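Local structure of guanosine-3',5'-bis(diphosphate) 3'-pyrophosphohydrolase MESH1 (Drosophila melanogaster, 3NQW) at residues R144-V155 against L169-L179. The protein hydrolyses the alarmone ppGpp to GDP and diphosphate with the help of manganese and takes part in the starvation response. Numbering follows the deposited sequence.
Sequences RDQYFVWAKKVV and LDEIFRQRGLL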
# COMPACT_ATOMS: atom_id res chain seq x y z
N ARG A 144 3.71 27.13 7.75
CA ARG A 144 4.39 26.17 6.88
C ARG A 144 5.87 26.18 7.24
O ARG A 144 6.58 25.19 7.06
CB ARG A 144 4.22 26.57 5.40
CG ARG A 144 4.84 25.61 4.39
CD ARG A 144 4.75 26.11 2.95
NE ARG A 144 5.66 27.23 2.68
CZ ARG A 144 6.98 27.13 2.62
NH1 ARG A 144 7.57 25.96 2.82
NH2 ARG A 144 7.73 28.20 2.37
N ASP A 145 6.34 27.31 7.74
CA ASP A 145 7.74 27.42 8.12
C ASP A 145 7.94 26.82 9.50
O ASP A 145 8.90 26.09 9.73
CB ASP A 145 8.20 28.87 8.09
CG ASP A 145 8.42 29.39 6.67
OD1 ASP A 145 9.26 28.80 5.95
OD2 ASP A 145 7.76 30.37 6.28
N GLN A 146 7.02 27.13 10.42
CA GLN A 146 7.09 26.64 11.80
C GLN A 146 7.23 25.12 11.88
O GLN A 146 7.88 24.62 12.80
CB GLN A 146 5.85 27.08 12.58
CG GLN A 146 5.71 28.60 12.70
CD GLN A 146 4.71 29.04 13.78
OE1 GLN A 146 3.53 28.64 13.76
NE2 GLN A 146 5.17 29.86 14.72
N TYR A 147 6.64 24.40 10.93
CA TYR A 147 6.73 22.95 10.92
C TYR A 147 8.17 22.50 10.77
O TYR A 147 8.61 21.57 11.44
CB TYR A 147 5.90 22.35 9.78
CG TYR A 147 5.73 20.85 9.87
CD1 TYR A 147 4.60 20.29 10.47
CD2 TYR A 147 6.71 19.98 9.38
CE1 TYR A 147 4.45 18.90 10.57
CE2 TYR A 147 6.56 18.60 9.48
CZ TYR A 147 5.43 18.06 10.07
OH TYR A 147 5.28 16.69 10.16
N PHE A 148 8.90 23.16 9.87
CA PHE A 148 10.31 22.85 9.62
C PHE A 148 11.15 23.03 10.87
O PHE A 148 12.05 22.22 11.15
CB PHE A 148 10.89 23.76 8.51
CG PHE A 148 10.44 23.39 7.13
CD1 PHE A 148 9.45 24.13 6.48
CD2 PHE A 148 10.98 22.29 6.48
CE1 PHE A 148 9.01 23.77 5.21
CE2 PHE A 148 10.55 21.92 5.21
CZ PHE A 148 9.56 22.66 4.58
N VAL A 149 10.88 24.11 11.61
CA VAL A 149 11.59 24.43 12.84
C VAL A 149 11.38 23.32 13.84
O VAL A 149 12.35 22.75 14.37
CB VAL A 149 11.08 25.76 13.48
CG1 VAL A 149 11.82 26.01 14.79
CG2 VAL A 149 11.31 26.92 12.53
N TRP A 150 10.11 23.02 14.11
CA TRP A 150 9.72 21.97 15.06
C TRP A 150 10.32 20.64 14.61
O TRP A 150 10.91 19.91 15.41
CB TRP A 150 8.19 21.88 15.14
CG TRP A 150 7.68 20.59 15.75
CD1 TRP A 150 7.83 20.17 17.05
CD2 TRP A 150 6.97 19.55 15.08
NE1 TRP A 150 7.27 18.94 17.21
CE2 TRP A 150 6.73 18.53 16.02
CE3 TRP A 150 6.52 19.38 13.76
CZ2 TRP A 150 6.06 17.35 15.69
CZ3 TRP A 150 5.85 18.20 13.44
CH2 TRP A 150 5.62 17.20 14.40
N ALA A 151 10.18 20.33 13.32
CA ALA A 151 10.72 19.11 12.76
C ALA A 151 12.19 18.98 13.16
O ALA A 151 12.64 17.93 13.62
CB ALA A 151 10.61 19.13 11.24
N LYS A 152 12.93 20.07 12.99
CA LYS A 152 14.35 20.06 13.33
C LYS A 152 14.58 19.81 14.81
O LYS A 152 15.46 19.03 15.18
CB LYS A 152 15.01 21.38 12.91
CG LYS A 152 16.52 21.21 12.76
CD LYS A 152 17.26 22.49 12.44
CE LYS A 152 18.72 22.19 12.15
NZ LYS A 152 19.35 21.38 13.24
N LYS A 153 13.80 20.48 15.66
CA LYS A 153 13.93 20.30 17.11
C LYS A 153 13.73 18.83 17.49
O LYS A 153 14.47 18.30 18.32
CB LYS A 153 12.93 21.19 17.86
CG LYS A 153 13.19 22.70 17.78
CD LYS A 153 12.05 23.46 18.45
CE LYS A 153 11.82 24.88 17.89
NZ LYS A 153 12.69 25.94 18.49
N VAL A 154 12.74 18.18 16.89
CA VAL A 154 12.49 16.77 17.17
C VAL A 154 13.62 15.92 16.60
O VAL A 154 14.26 15.14 17.32
CB VAL A 154 11.18 16.28 16.54
CG1 VAL A 154 11.04 14.79 16.78
CG2 VAL A 154 9.99 17.03 17.14
N VAL A 155 13.85 16.06 15.29
CA VAL A 155 14.89 15.31 14.59
C VAL A 155 16.26 15.52 15.23
O VAL A 155 17.10 14.63 15.19
CB VAL A 155 14.98 15.71 13.09
CG1 VAL A 155 16.14 14.99 12.41
CG2 VAL A 155 13.69 15.36 12.38
N LEU A 169 17.80 14.14 6.07
CA LEU A 169 17.04 15.09 6.86
C LEU A 169 17.75 16.42 6.77
O LEU A 169 17.14 17.44 6.47
CB LEU A 169 16.98 14.63 8.31
CG LEU A 169 15.89 13.60 8.55
CD1 LEU A 169 16.24 12.74 9.75
CD2 LEU A 169 14.55 14.31 8.71
N ASP A 170 19.05 16.40 7.02
CA ASP A 170 19.88 17.59 6.98
C ASP A 170 19.83 18.26 5.62
O ASP A 170 19.95 19.49 5.52
CB ASP A 170 21.32 17.22 7.31
CG ASP A 170 21.50 16.90 8.76
OD1 ASP A 170 22.21 15.91 9.07
OD2 ASP A 170 20.94 17.65 9.60
N GLU A 171 19.69 17.46 4.58
CA GLU A 171 19.61 17.99 3.24
C GLU A 171 18.42 18.92 3.09
O GLU A 171 18.49 19.92 2.39
CB GLU A 171 19.53 16.85 2.23
CG GLU A 171 20.87 16.17 2.05
CD GLU A 171 21.89 17.14 1.47
OE1 GLU A 171 21.92 17.31 0.23
OE2 GLU A 171 22.65 17.75 2.26
N ILE A 172 17.33 18.56 3.76
CA ILE A 172 16.10 19.34 3.73
C ILE A 172 16.21 20.56 4.65
O ILE A 172 15.60 21.59 4.41
CB ILE A 172 14.88 18.47 4.14
CG1 ILE A 172 14.74 17.30 3.15
CG2 ILE A 172 13.61 19.29 4.16
CD1 ILE A 172 13.62 16.33 3.47
N PHE A 173 17.03 20.44 5.70
CA PHE A 173 17.21 21.52 6.65
C PHE A 173 18.20 22.58 6.18
O PHE A 173 18.00 23.77 6.44
CB PHE A 173 17.68 20.97 8.01
CG PHE A 173 16.64 20.13 8.73
CD1 PHE A 173 15.31 20.53 8.82
CD2 PHE A 173 17.03 18.96 9.38
CE1 PHE A 173 14.38 19.79 9.54
CE2 PHE A 173 16.11 18.22 10.11
CZ PHE A 173 14.78 18.63 10.19
N ARG A 174 19.28 22.18 5.49
CA ARG A 174 20.25 23.17 5.02
C ARG A 174 19.78 23.88 3.75
O ARG A 174 20.16 25.02 3.52
CB ARG A 174 21.63 22.53 4.80
CG ARG A 174 21.66 21.40 3.81
CD ARG A 174 23.05 20.79 3.75
NE ARG A 174 23.62 20.57 5.10
CZ ARG A 174 24.20 19.44 5.50
NH1 ARG A 174 24.29 18.41 4.66
NH2 ARG A 174 24.70 19.33 6.72
N GLN A 175 18.97 23.20 2.94
CA GLN A 175 18.42 23.78 1.71
C GLN A 175 17.49 24.91 2.09
O GLN A 175 17.40 25.93 1.41
CB GLN A 175 17.60 22.76 0.91
CG GLN A 175 18.38 21.80 0.02
CD GLN A 175 17.45 21.04 -0.93
OE1 GLN A 175 16.64 20.20 -0.50
NE2 GLN A 175 17.56 21.33 -2.24
N ARG A 176 16.76 24.71 3.18
CA ARG A 176 15.83 25.71 3.67
C ARG A 176 16.61 26.84 4.33
O ARG A 176 16.41 28.00 4.00
CB ARG A 176 14.86 25.08 4.68
CG ARG A 176 13.80 24.19 4.05
CD ARG A 176 12.65 25.01 3.47
NE ARG A 176 12.06 24.37 2.30
CZ ARG A 176 10.95 24.78 1.71
NH1 ARG A 176 10.30 25.84 2.18
NH2 ARG A 176 10.49 24.13 0.64
N GLY A 177 17.50 26.51 5.25
CA GLY A 177 18.27 27.54 5.90
C GLY A 177 18.21 27.46 7.41
O GLY A 177 18.25 28.47 8.10
N LEU A 178 18.12 26.24 7.91
CA LEU A 178 18.07 25.98 9.35
C LEU A 178 19.34 25.28 9.81
O LEU A 178 19.59 25.16 11.01
CB LEU A 178 16.86 25.10 9.70
CG LEU A 178 15.51 25.74 10.06
CD1 LEU A 178 15.10 26.76 9.01
CD2 LEU A 178 14.48 24.65 10.19
N LEU A 179 20.14 24.82 8.86
CA LEU A 179 21.37 24.13 9.20
C LEU A 179 22.57 24.90 8.69
O LEU A 179 22.47 25.65 7.72
CB LEU A 179 21.36 22.73 8.58
CG LEU A 179 22.24 21.66 9.21
CD1 LEU A 179 21.81 21.39 10.64
CD2 LEU A 179 22.11 20.40 8.38
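A knob-into-hole fit joins the last two helices of this all-helical HD-family hydrolase: Phe173, from helix 163-176, enters a hole on helix 141-158 made by Phe148, Ala151, Lys152 and Val155. The segments run roughly antiparallel, with 137° between their directions and axes 11.1 Å apart. The flat, apolar Phe173 ring suits the hole: Lys152 covers one face with its methylenes, CG lying 3.9 Å from the ring centroid and almost on its normal, while Val155 CG1 meets the ring edge. Small Ala151 leaves room for the ring on its helix, its CB 4.2 Å from Phe173 CE1. With CG anti to the backbone N (chi1 -159°), the Lys152 chain runs straight as far as CE, passing Leu178 and coming within 3.5 Å of Leu179 CD1, and bends at its last bond, where the ammonium makes a salt bridge with Asp156; a long chain thus serves both the apolar layer and the charged surface. Toward the start of segment 169-179, Val155 and Leu169 meet tip to tip, CG1 to CD1 at 3.5 Å. The helical hairpin to which both belong packs on helix 114-133, which carries the manganese ligand Asp123 and touches both Ile172 and Arg176. At the other end, Arg176 lays its chain over a face of Phe148: CD stands 4.1 Å from the ring centroid, and the guanidinium continues nearly parallel to the ring, 14° between planes. Were Arg176 an alanine, this face of Phe148 would probably lose its cover and the ring would be freer to shift. Beyond Arg176, Gly177 takes a positive phi that would press a side chain against the preceding carbonyl, and the turned chain presents Leu178, whose CD2 packs 4.1 Å from Phe148 CB.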